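Local coordinates for protein precorrin-6A reductase (Rhodobacter capsulatus, PDB 4X7G) that catalyses the NADPH-dependent reduction of precorrin-6A to precorrin-6B, a step on the pathway to cobalamin (vitamin B12), at residues A[49-57]-A[79-90]; A[64-72]-A[237-246]. All coordinates share one frame; numbering follows the deposited sequence. Where two conformers were deposited one is given.

Overall arrangement
Both contacts belong to the Rossmann-type domain that carries the adenine half of NADP, and they lie on opposite faces of its parallel sheet. Interaction 1 pairs helices 52-63 and 77-90 in a partly buried contact: apolar between the helices, polar where their N-terminal ends meet the phosphates. Interaction 2 sets strand 67-70 against helix 234-243; it is buried, mostly apolar, with a histidine bond at the helix end. Strand 67-70 leads into helix 77-90, and the two contacts touch where D70 and T72 meet S80 and where V68 packs on C87. Residues 49-57 and 79-90 bind the cofactor directly, whereas in interaction 2 just T72 comes close to it.

Interaction 1: residues A[49-57]-A[79-90]; sequences GFGGVAGLV and MSANAVAACAQT. With NAP (NADP nicotinamide-adenine-dinucleotide phosphate), chain B.
The ring of F50 has L56 CD1 over the centre of one face, 3.6 Å above its plane, and the selenium of selenomethionine M79 at its edge. This is a Met-aromatic contact of the edge kind, with M79 SE 5.2 Å from the F50 ring centroid. The pair lines the adenine end of the NADP site in a Rossmann-type domain, where helices 52-63 and 77-90 lie side by side on the sheet. M79 leaves its helix with CG anti to the backbone N and then bends at chi2 (67°), which lays SE over one face of the adenine, 3.3 Å from NAP C4A. R46 adds a cation-pi contact to F50, and Y59 meets it edge-to-face.

In these two segments backbone amides meet the phosphates. F50 N donates to NAP O2X at 2.8 Å and G51 N to NAP O1X, so the loop before helix 52-63 holds the 2'-phosphate that distinguishes NADP from NAD. From the second helix, M79 N gives a nearly straight bond (167°) to NAP O2A of the pyrophosphate. A water accepts from N82 ND2 and lies within hydrogen-bonding distance of NAP O2X, while N82 OD1 is taken by Q78.

Farther along, the axes of 52-57 and 79-90 cross at -50° and the contact turns apolar. The small A86 side chain is consistent with their close approach: L56 CD2 sits 3.6 Å from A86 CB, and V57 CG2 reaches the same methyl at 3.7 Å. V53 straddles N82 and A85, its CG2 against the N82 amide and its CG1 against A85 CB. At the far end V57 CG1 touches T90 CG2, and T90 OG1 turns back to donate to A86 O at 2.8 Å, from the face of that carbonyl opposite to T90 N.

Interaction 2: residues A[64-72]-A[237-246]; sequences GVSHVIDAT and VMGWLADHGA. With NAP (NADP nicotinamide-adenine-dinucleotide phosphate), chain B.
A Schellman motif ends helix 234-243, and H67 of the Rossmann sheet reaches into it: H67 NE2 donates to H244 O at 2.9 Å, with the N-H almost straight at 170°. The oxygen lies in the imidazole plane, but the nitrogen stands well above the plane of the H244 carbonyl. G245, at positive phi, turns the chain so that A246 N returns to L241 O, and this places A246 CB over one face of the H67 ring as a CH-pi contact, 3.9 Å from its centroid. The other ring nitrogen, ND1, shares a 2.7 Å hydrogen bond with S66 OG, which R3 N also meets. Replacing H67 by a leucine would probably leave H244 O without this donor and S66 OG without its ring partner, and would take the aromatic face from under A246.

Two residues along the strand, I69 faces the same helix, which runs nearly antiparallel to the strand (164°). Its CG1 is anti to the carbonyl carbon (chi1 -55°), carrying CD1 to W240 CZ3 at 3.7 Å and V237 CG1 at 3.9 Å, with L241 CD2 closing in beside them. W240 keeps its polar end for D229, and H244 ND1 lies over the five-membered ring of its indole while donating to W240 O. The helix is thus held on the sheet by hydrocarbon packing along its length, and by one imidazole bond, straight at the N-H but coming from above the carbonyl plane, that gives the carbonyl of H244, just past the last helical residue, a partner from the strand.

Interaction 1: residues A[49-57]-A[79-90]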
loop_
_atom_site.group_PDB
_atom_site.type_symbol
_atom_site.label_atom_id
_atom_site.label_comp_id
_atom_site.label_asym_id
_atom_site.label_seq_id
_atom_site.Cartn_x
_atom_site.Cartn_y
_atom_site.Cartn_z
ATOM N N GLY A 49 0.133 -5.106 15.291
ATOM C CA GLY A 49 0.825 -3.877 15.584
ATOM C C GLY A 49 1.952 -4.020 16.612
ATOM O O GLY A 49 2.091 -5.060 17.194
ATOM N N PHE A 50 2.769 -3.001 16.734
ATOM C CA PHE A 50 3.829 -2.992 17.723
ATOM C C PHE A 50 3.399 -2.317 19.063
ATOM O O PHE A 50 4.156 -2.465 20.046
ATOM C CB PHE A 50 5.086 -2.269 17.208
ATOM C CG PHE A 50 5.673 -2.921 15.985
ATOM C CD1 PHE A 50 6.565 -3.985 16.144
ATOM C CD2 PHE A 50 5.352 -2.511 14.727
ATOM C CE1 PHE A 50 7.117 -4.573 15.010
ATOM C CE2 PHE A 50 5.927 -3.083 13.602
ATOM C CZ PHE A 50 6.784 -4.106 13.743
ATOM N N GLY A 51 2.306 -1.580 19.082
ATOM C CA GLY A 51 2.033 -0.712 20.312
ATOM C C GLY A 51 2.625 0.639 20.200
ATOM O O GLY A 51 3.306 1.139 21.107
ATOM N N GLY A 52 2.461 1.270 19.048
ATOM C CA GLY A 52 2.906 2.598 18.836
ATOM C C GLY A 52 4.459 2.729 18.771
ATOM O O GLY A 52 5.230 1.724 18.589
ATOM N N VAL A 53 4.962 3.943 18.929
ATOM C CA VAL A 53 6.378 4.225 18.807
ATOM C C VAL A 53 7.124 3.472 19.920
ATOM O O VAL A 53 8.123 2.769 19.676
ATOM C CB VAL A 53 6.738 5.728 18.854
ATOM C CG1 VAL A 53 8.221 5.917 18.965
ATOM C CG2 VAL A 53 6.147 6.393 17.588
ATOM N N ALA A 54 6.629 3.574 21.164
ATOM C CA ALA A 54 7.266 2.897 22.224
ATOM C C ALA A 54 7.348 1.414 22.075
ATOM O O ALA A 54 8.374 0.799 22.366
ATOM C CB ALA A 54 6.601 3.306 23.581
ATOM N N GLY A 55 6.294 0.827 21.598
ATOM C CA GLY A 55 6.245 -0.581 21.317
ATOM C C GLY A 55 7.224 -1.055 20.234
ATOM O O GLY A 55 7.855 -2.089 20.384
ATOM N N LEU A 56 7.376 -0.205 19.200
ATOM C CA LEU A 56 8.288 -0.564 18.120
ATOM C C LEU A 56 9.734 -0.393 18.634
ATOM O O LEU A 56 10.621 -1.171 18.352
ATOM C CB LEU A 56 8.040 0.335 16.923
ATOM C CG LEU A 56 9.032 0.098 15.737
ATOM C CD1 LEU A 56 9.054 -1.357 15.315
ATOM C CD2 LEU A 56 8.595 1.000 14.565
ATOM N N VAL A 57 9.983 0.666 19.407
ATOM C CA VAL A 57 11.298 0.798 20.077
ATOM C C VAL A 57 11.673 -0.471 20.864
ATOM O O VAL A 57 12.767 -1.046 20.729
ATOM C CB VAL A 57 11.284 2.043 20.998
ATOM C CG1 VAL A 57 12.461 1.994 21.990
ATOM C CG2 VAL A 57 11.348 3.285 20.183
HETATM N N MSE A 79 2.224 4.166 10.342
HETATM C CA MSE A 79 3.265 3.194 10.509
HETATM C C MSE A 79 4.568 3.815 10.117
HETATM O O MSE A 79 5.585 3.646 10.755
HETATM C CB MSE A 79 2.961 1.954 9.657
HETATM C CG MSE A 79 4.019 0.838 9.916
HETATM SE SE MSE A 79 4.073 -0.003 11.657
HETATM C CE MSE A 79 5.642 -1.010 11.231
ATOM N N SER A 80 4.595 4.461 8.965
ATOM C CA SER A 80 5.823 5.049 8.475
ATOM C C SER A 80 6.376 6.134 9.413
ATOM O O SER A 80 7.559 6.164 9.701
ATOM C CB SER A 80 5.674 5.620 7.099
ATOM O OG SER A 80 5.480 4.563 6.096
ATOM N N ALA A 81 5.505 7.013 9.924
ATOM C CA ALA A 81 5.952 7.980 10.958
ATOM C C ALA A 81 6.438 7.325 12.206
ATOM O O ALA A 81 7.474 7.759 12.740
ATOM C CB ALA A 81 4.842 8.968 11.242
ATOM N N ASN A 82 5.784 6.291 12.622
ATOM C CA ASN A 82 6.214 5.561 13.827
ATOM C C ASN A 82 7.591 4.977 13.616
ATOM O O ASN A 82 8.451 4.991 14.516
ATOM C CB ASN A 82 5.287 4.471 14.262
ATOM C CG ASN A 82 3.999 5.013 14.851
ATOM O OD1 ASN A 82 3.800 6.233 14.945
ATOM N ND2 ASN A 82 3.156 4.161 15.237
ATOM N N ALA A 83 7.876 4.455 12.425
ATOM C CA ALA A 83 9.194 3.874 12.154
ATOM C C ALA A 83 10.260 4.943 12.159
ATOM O O ALA A 83 11.373 4.693 12.687
ATOM C CB ALA A 83 9.202 3.135 10.793
ATOM N N VAL A 84 10.003 6.120 11.578
ATOM C CA VAL A 84 11.005 7.178 11.649
ATOM C C VAL A 84 11.311 7.476 13.109
ATOM O O VAL A 84 12.523 7.540 13.436
ATOM C CB VAL A 84 10.521 8.443 10.940
ATOM C CG1 VAL A 84 11.607 9.518 11.088
ATOM C CG2 VAL A 84 10.250 8.157 9.490
ATOM N N ALA A 85 10.321 7.613 13.958
ATOM C CA ALA A 85 10.555 7.998 15.358
ATOM C C ALA A 85 11.235 6.908 16.098
ATOM O O ALA A 85 12.249 7.187 16.842
ATOM C CB ALA A 85 9.275 8.407 16.007
ATOM N N ALA A 86 10.802 5.654 15.938
ATOM C CA ALA A 86 11.387 4.557 16.699
ATOM C C ALA A 86 12.849 4.321 16.258
ATOM O O ALA A 86 13.747 4.015 17.082
ATOM C CB ALA A 86 10.602 3.294 16.549
ATOM N N CYS A 87 13.145 4.373 14.965
ATOM C CA CYS A 87 14.507 4.186 14.475
ATOM C C CYS A 87 15.408 5.326 14.917
ATOM O O CYS A 87 16.598 5.079 15.244
ATOM C CB CYS A 87 14.500 4.045 12.925
ATOM S SG CYS A 87 13.804 2.434 12.417
ATOM N N ALA A 88 14.880 6.531 14.936
ATOM C CA ALA A 88 15.727 7.651 15.436
ATOM C C ALA A 88 16.058 7.453 16.902
ATOM O O ALA A 88 17.279 7.682 17.272
ATOM C CB ALA A 88 15.035 8.963 15.250
ATOM N N GLN A 89 15.085 7.035 17.696
ATOM C CA GLN A 89 15.284 6.798 19.161
ATOM C C GLN A 89 16.278 5.689 19.452
ATOM O O GLN A 89 17.061 5.746 20.434
ATOM C CB GLN A 89 13.974 6.459 19.891
ATOM C CG GLN A 89 14.067 6.674 21.393
ATOM C CD GLN A 89 12.831 6.261 22.145
ATOM O OE1 GLN A 89 11.716 6.510 21.725
ATOM N NE2 GLN A 89 13.032 5.617 23.274
ATOM N N THR A 90 16.310 4.662 18.636
ATOM C CA THR A 90 17.177 3.550 18.859
ATOM C C THR A 90 18.475 3.602 18.099
ATOM O O THR A 90 19.352 2.751 18.300
ATOM C CB THR A 90 16.456 2.237 18.526
ATOM O OG1 THR A 90 16.006 2.296 17.137
ATOM C CG2 THR A 90 15.236 1.979 19.377
HETATM P PA NAP B . -1.332 2.902 9.188
HETATM O O1A NAP B . -2.620 3.697 9.337
HETATM O O2A NAP B . -0.197 3.588 8.847
HETATM O O5B NAP B . -1.044 2.048 10.435
HETATM C C5B NAP B . -1.836 1.982 11.638
HETATM C C4B NAP B . -1.244 1.102 12.712
HETATM O O4B NAP B . -1.213 -0.303 12.201
HETATM C C3B NAP B . 0.228 1.306 12.953
HETATM O O3B NAP B . 0.429 2.422 13.822
HETATM C C2B NAP B . 0.707 0.008 13.460
HETATM O O2B NAP B . 0.176 -0.231 14.777
HETATM C C1B NAP B . 0.014 -0.938 12.621
HETATM N N9A NAP B . 0.720 -1.336 11.373
HETATM C C8A NAP B . 0.641 -0.765 10.123
HETATM N N7A NAP B . 1.438 -1.424 9.239
HETATM C C5A NAP B . 2.075 -2.362 10.003
HETATM C C6A NAP B . 3.046 -3.380 9.665
HETATM N N6A NAP B . 3.428 -3.612 8.401
HETATM N N1A NAP B . 3.526 -4.181 10.641
HETATM C C2A NAP B . 3.069 -3.953 11.937
HETATM N N3A NAP B . 2.164 -3.086 12.392
HETATM C C4A NAP B . 1.678 -2.310 11.383
HETATM O O3 NAP B . -1.462 1.755 8.061
HETATM P PN NAP B . -2.747 0.991 7.398
HETATM O O1N NAP B . -3.343 1.832 6.277
HETATM O O2N NAP B . -3.655 0.502 8.442
HETATM O O5D NAP B . -2.010 -0.216 6.622
HETATM C C5D NAP B . -2.114 -1.564 7.165
HETATM C C4D NAP B . -1.268 -2.426 6.363
HETATM O O4D NAP B . -1.838 -2.595 5.078
HETATM C C3D NAP B . 0.219 -2.016 6.233
HETATM O O3D NAP B . 1.128 -3.124 6.330
HETATM C C2D NAP B . 0.264 -1.430 4.823
HETATM O O2D NAP B . 1.445 -1.538 4.130
HETATM C C1D NAP B . -0.856 -2.253 4.129
HETATM N N1N NAP B . -1.483 -1.511 3.138
HETATM C C2N NAP B . -1.969 -0.435 3.161
HETATM C C3N NAP B . -2.394 -0.169 1.909
HETATM C C7N NAP B . -2.848 1.198 2.363
HETATM O O7N NAP B . -2.474 1.202 3.651
HETATM N N7N NAP B . -3.461 2.107 1.484
HETATM C C4N NAP B . -2.184 -1.176 0.731
HETATM C C5N NAP B . -1.572 -2.563 0.788
HETATM C C6N NAP B . -1.246 -2.481 2.126
HETATM P P2B NAP B . 1.081 0.114 16.092
HETATM O O1X NAP B . 0.250 -0.607 17.124
HETATM O O2X NAP B . 2.411 -0.330 15.886
HETATM O O3X NAP B . 1.309 1.652 16.197
HETATM O O HOH W 1 4.523 1.319 15.722
#

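Interaction 2: residues A[64-72]-A[237-246]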
loop_
_atom_site.group_PDB
_atom_site.type_symbol
_atom_site.label_atom_id
_atom_site.label_comp_id
_atom_site.label_asym_id
_atom_site.label_seq_id
_atom_site.Cartn_x
_atom_site.Cartn_y
_atom_site.Cartn_z
ATOM N N GLY A 64 16.886 -7.281 18.451
ATOM C CA GLY A 64 18.156 -7.009 17.941
ATOM C C GLY A 64 18.208 -6.624 16.476
ATOM O O GLY A 64 19.116 -6.991 15.741
ATOM N N VAL A 65 17.250 -5.836 16.035
ATOM C CA VAL A 65 17.179 -5.356 14.626
ATOM C C VAL A 65 18.311 -4.368 14.347
ATOM O O VAL A 65 18.545 -3.410 15.084
ATOM C CB VAL A 65 15.804 -4.775 14.362
ATOM C CG1 VAL A 65 15.739 -4.156 12.986
ATOM C CG2 VAL A 65 14.713 -5.834 14.498
ATOM N N SER A 66 18.996 -4.564 13.225
ATOM C CA SER A 66 19.985 -3.651 12.798
ATOM C C SER A 66 19.550 -2.627 11.807
ATOM O O SER A 66 20.141 -1.533 11.700
ATOM C CB SER A 66 21.160 -4.437 12.195
ATOM O OG SER A 66 20.787 -5.267 11.102
ATOM N N HIS A 67 18.582 -2.962 10.963
ATOM C CA HIS A 67 18.122 -2.134 9.859
ATOM C C HIS A 67 16.651 -2.417 9.696
ATOM O O HIS A 67 16.197 -3.589 9.742
ATOM C CB HIS A 67 18.821 -2.450 8.516
ATOM C CG HIS A 67 20.303 -2.404 8.564
ATOM N ND1 HIS A 67 21.048 -3.389 9.144
ATOM C CD2 HIS A 67 21.149 -1.478 8.090
ATOM C CE1 HIS A 67 22.316 -3.019 9.071
ATOM N NE2 HIS A 67 22.422 -1.904 8.370
ATOM N N VAL A 68 15.893 -1.363 9.374
ATOM C CA VAL A 68 14.497 -1.451 9.023
ATOM C C VAL A 68 14.320 -0.978 7.580
ATOM O O VAL A 68 14.758 0.091 7.218
ATOM C CB VAL A 68 13.617 -0.584 9.934
ATOM C CG1 VAL A 68 12.150 -0.628 9.520
ATOM C CG2 VAL A 68 13.764 -1.044 11.372
ATOM N N ILE A 69 13.606 -1.795 6.790
ATOM C CA ILE A 69 13.082 -1.350 5.485
ATOM C C ILE A 69 11.593 -1.200 5.619
ATOM O O ILE A 69 10.881 -2.161 5.869
ATOM C CB ILE A 69 13.417 -2.307 4.336
ATOM C CG1 ILE A 69 14.934 -2.544 4.279
ATOM C CG2 ILE A 69 12.873 -1.683 3.040
ATOM C CD1 ILE A 69 15.790 -1.354 4.001
ATOM N N ASP A 70 11.170 0.068 5.540
ATOM C CA ASP A 70 9.757 0.368 5.591
ATOM C C ASP A 70 9.184 0.246 4.200
ATOM O O ASP A 70 9.277 1.178 3.405
ATOM C CB ASP A 70 9.545 1.791 6.147
ATOM C CG ASP A 70 8.120 2.231 6.045
ATOM O OD1 ASP A 70 7.242 1.409 5.734
ATOM O OD2 ASP A 70 7.884 3.471 6.261
ATOM N N ALA A 71 8.598 -0.908 3.876
ATOM C CA ALA A 71 7.973 -1.183 2.585
ATOM C C ALA A 71 6.474 -1.213 2.733
ATOM O O ALA A 71 5.797 -1.941 2.034
ATOM C CB ALA A 71 8.540 -2.437 1.957
ATOM N N THR A 72 5.975 -0.444 3.690
ATOM C CA THR A 72 4.501 -0.306 3.816
ATOM C C THR A 72 3.955 0.567 2.662
ATOM O O THR A 72 4.627 1.286 1.976
ATOM C CB THR A 72 4.125 0.282 5.157
ATOM O OG1 THR A 72 4.539 1.677 5.271
ATOM C CG2 THR A 72 4.627 -0.521 6.333
ATOM N N VAL A 237 17.324 -0.453 -2.574
ATOM C CA VAL A 237 17.281 -1.000 -1.239
ATOM C C VAL A 237 18.520 -1.841 -1.041
ATOM O O VAL A 237 19.176 -1.780 0.004
ATOM C CB VAL A 237 15.988 -1.836 -0.996
ATOM C CG1 VAL A 237 16.125 -2.599 0.283
ATOM C CG2 VAL A 237 14.781 -1.016 -1.097
HETATM N N MSE A 238 18.905 -2.651 -2.017
HETATM C CA MSE A 238 19.991 -3.529 -1.815
HETATM C C MSE A 238 21.313 -2.731 -1.682
HETATM O O MSE A 238 22.145 -3.060 -0.879
HETATM C CB MSE A 238 20.117 -4.519 -2.950
HETATM C CG MSE A 238 18.835 -5.438 -2.974
HETATM SE SE MSE A 238 18.042 -6.178 -1.286
HETATM C CE MSE A 238 19.637 -7.153 -0.788
ATOM N N GLY A 239 21.454 -1.657 -2.471
ATOM C CA GLY A 239 22.657 -0.764 -2.318
ATOM C C GLY A 239 22.668 -0.090 -0.975
ATOM O O GLY A 239 23.730 0.034 -0.348
ATOM N N TRP A 240 21.518 0.409 -0.512
ATOM C CA TRP A 240 21.427 1.032 0.804
ATOM C C TRP A 240 21.808 0.070 1.867
ATOM O O TRP A 240 22.568 0.404 2.802
ATOM C CB TRP A 240 20.018 1.606 0.962
ATOM C CG TRP A 240 19.759 2.320 2.255
ATOM C CD1 TRP A 240 19.768 3.700 2.428
ATOM C CD2 TRP A 240 19.448 1.773 3.506
ATOM N NE1 TRP A 240 19.486 4.011 3.708
ATOM C CE2 TRP A 240 19.304 2.857 4.417
ATOM C CE3 TRP A 240 19.209 0.473 3.967
ATOM C CZ2 TRP A 240 19.017 2.652 5.726
ATOM C CZ3 TRP A 240 18.889 0.291 5.271
ATOM C CH2 TRP A 240 18.780 1.348 6.162
ATOM N N LEU A 241 21.337 -1.205 1.804
ATOM C CA LEU A 241 21.653 -2.123 2.834
ATOM C C LEU A 241 23.168 -2.399 2.859
ATOM O O LEU A 241 23.764 -2.440 3.939
ATOM C CB LEU A 241 20.917 -3.468 2.603
ATOM C CG LEU A 241 19.453 -3.485 2.964
ATOM C CD1 LEU A 241 18.721 -4.708 2.399
ATOM C CD2 LEU A 241 19.276 -3.421 4.435
ATOM N N ALA A 242 23.731 -2.616 1.686
ATOM C CA ALA A 242 25.194 -2.826 1.624
ATOM C C ALA A 242 25.991 -1.639 2.242
ATOM O O ALA A 242 26.880 -1.828 3.070
ATOM C CB ALA A 242 25.643 -3.115 0.236
ATOM N N ASP A 243 25.539 -0.459 1.816
ATOM C CA ASP A 243 26.181 0.812 2.313
ATOM C C ASP A 243 26.106 0.965 3.784
ATOM O O ASP A 243 27.064 1.514 4.421
ATOM C CB ASP A 243 25.541 2.011 1.685
ATOM C CG ASP A 243 25.901 2.296 0.318
ATOM O OD1 ASP A 243 26.793 1.659 -0.342
ATOM O OD2 ASP A 243 25.290 3.238 -0.294
ATOM N N HIS A 244 25.056 0.468 4.467
ATOM C CA HIS A 244 24.871 0.592 5.863
ATOM C C HIS A 244 25.313 -0.651 6.620
ATOM O O HIS A 244 24.994 -0.809 7.785
ATOM C CB HIS A 244 23.387 0.909 6.173
ATOM C CG HIS A 244 23.021 2.280 5.728
ATOM N ND1 HIS A 244 22.768 2.593 4.452
ATOM C CD2 HIS A 244 22.787 3.424 6.430
ATOM C CE1 HIS A 244 22.489 3.890 4.319
ATOM N NE2 HIS A 244 22.444 4.368 5.513
ATOM N N GLY A 245 26.120 -1.478 5.950
ATOM C CA GLY A 245 26.782 -2.562 6.662
ATOM C C GLY A 245 25.999 -3.801 6.878
ATOM O O GLY A 245 26.458 -4.689 7.601
ATOM N N ALA A 246 24.793 -3.921 6.302
ATOM C CA ALA A 246 24.070 -5.183 6.380
ATOM C C ALA A 246 24.732 -6.210 5.514
ATOM O O ALA A 246 25.122 -5.922 4.361
ATOM C CB ALA A 246 22.665 -4.945 5.877
HETATM P PA NAP B . -1.332 2.902 9.188
HETATM O O1A NAP B . -2.620 3.697 9.337
HETATM O O2A NAP B . -0.197 3.588 8.847
HETATM O O5B NAP B . -1.044 2.048 10.435
HETATM C C5B NAP B . -1.836 1.982 11.638
HETATM C C4B NAP B . -1.244 1.102 12.712
HETATM O O4B NAP B . -1.213 -0.303 12.201
HETATM C C3B NAP B . 0.228 1.306 12.953
HETATM O O3B NAP B . 0.429 2.422 13.822
HETATM C C2B NAP B . 0.707 0.008 13.460
HETATM O O2B NAP B . 0.176 -0.231 14.777
HETATM C C1B NAP B . 0.014 -0.938 12.621
HETATM N N9A NAP B . 0.720 -1.336 11.373
HETATM C C8A NAP B . 0.641 -0.765 10.123
HETATM N N7A NAP B . 1.438 -1.424 9.239
HETATM C C5A NAP B . 2.075 -2.362 10.003
HETATM C C6A NAP B . 3.046 -3.380 9.665
HETATM N N6A NAP B . 3.428 -3.612 8.401
HETATM N N1A NAP B . 3.526 -4.181 10.641
HETATM C C2A NAP B . 3.069 -3.953 11.937
HETATM N N3A NAP B . 2.164 -3.086 12.392
HETATM C C4A NAP B . 1.678 -2.310 11.383
HETATM O O3 NAP B . -1.462 1.755 8.061
HETATM P PN NAP B . -2.747 0.991 7.398
HETATM O O1N NAP B . -3.343 1.832 6.277
HETATM O O2N NAP B . -3.655 0.502 8.442
HETATM O O5D NAP B . -2.010 -0.216 6.622
HETATM C C5D NAP B . -2.114 -1.564 7.165
HETATM C C4D NAP B . -1.268 -2.426 6.363
HETATM O O4D NAP B . -1.838 -2.595 5.078
HETATM C C3D NAP B . 0.219 -2.016 6.233
HETATM O O3D NAP B . 1.128 -3.124 6.330
HETATM C C2D NAP B . 0.264 -1.430 4.823
HETATM O O2D NAP B . 1.445 -1.538 4.130
HETATM C C1D NAP B . -0.856 -2.253 4.129
HETATM N N1N NAP B . -1.483 -1.511 3.138
HETATM C C2N NAP B . -1.969 -0.435 3.161
HETATM C C3N NAP B . -2.394 -0.169 1.909
HETATM C C7N NAP B . -2.848 1.198 2.363
HETATM O O7N NAP B . -2.474 1.202 3.651
HETATM N N7N NAP B . -3.461 2.107 1.484
HETATM C C4N NAP B . -2.184 -1.176 0.731
HETATM C C5N NAP B . -1.572 -2.563 0.788
HETATM C C6N NAP B . -1.246 -2.481 2.126
HETATM P P2B NAP B . 1.081 0.114 16.092
HETATM O O1X NAP B . 0.250 -0.607 17.124
HETATM O O2X NAP B . 2.411 -0.330 15.886
HETATM O O3X NAP B . 1.309 1.652 16.197
#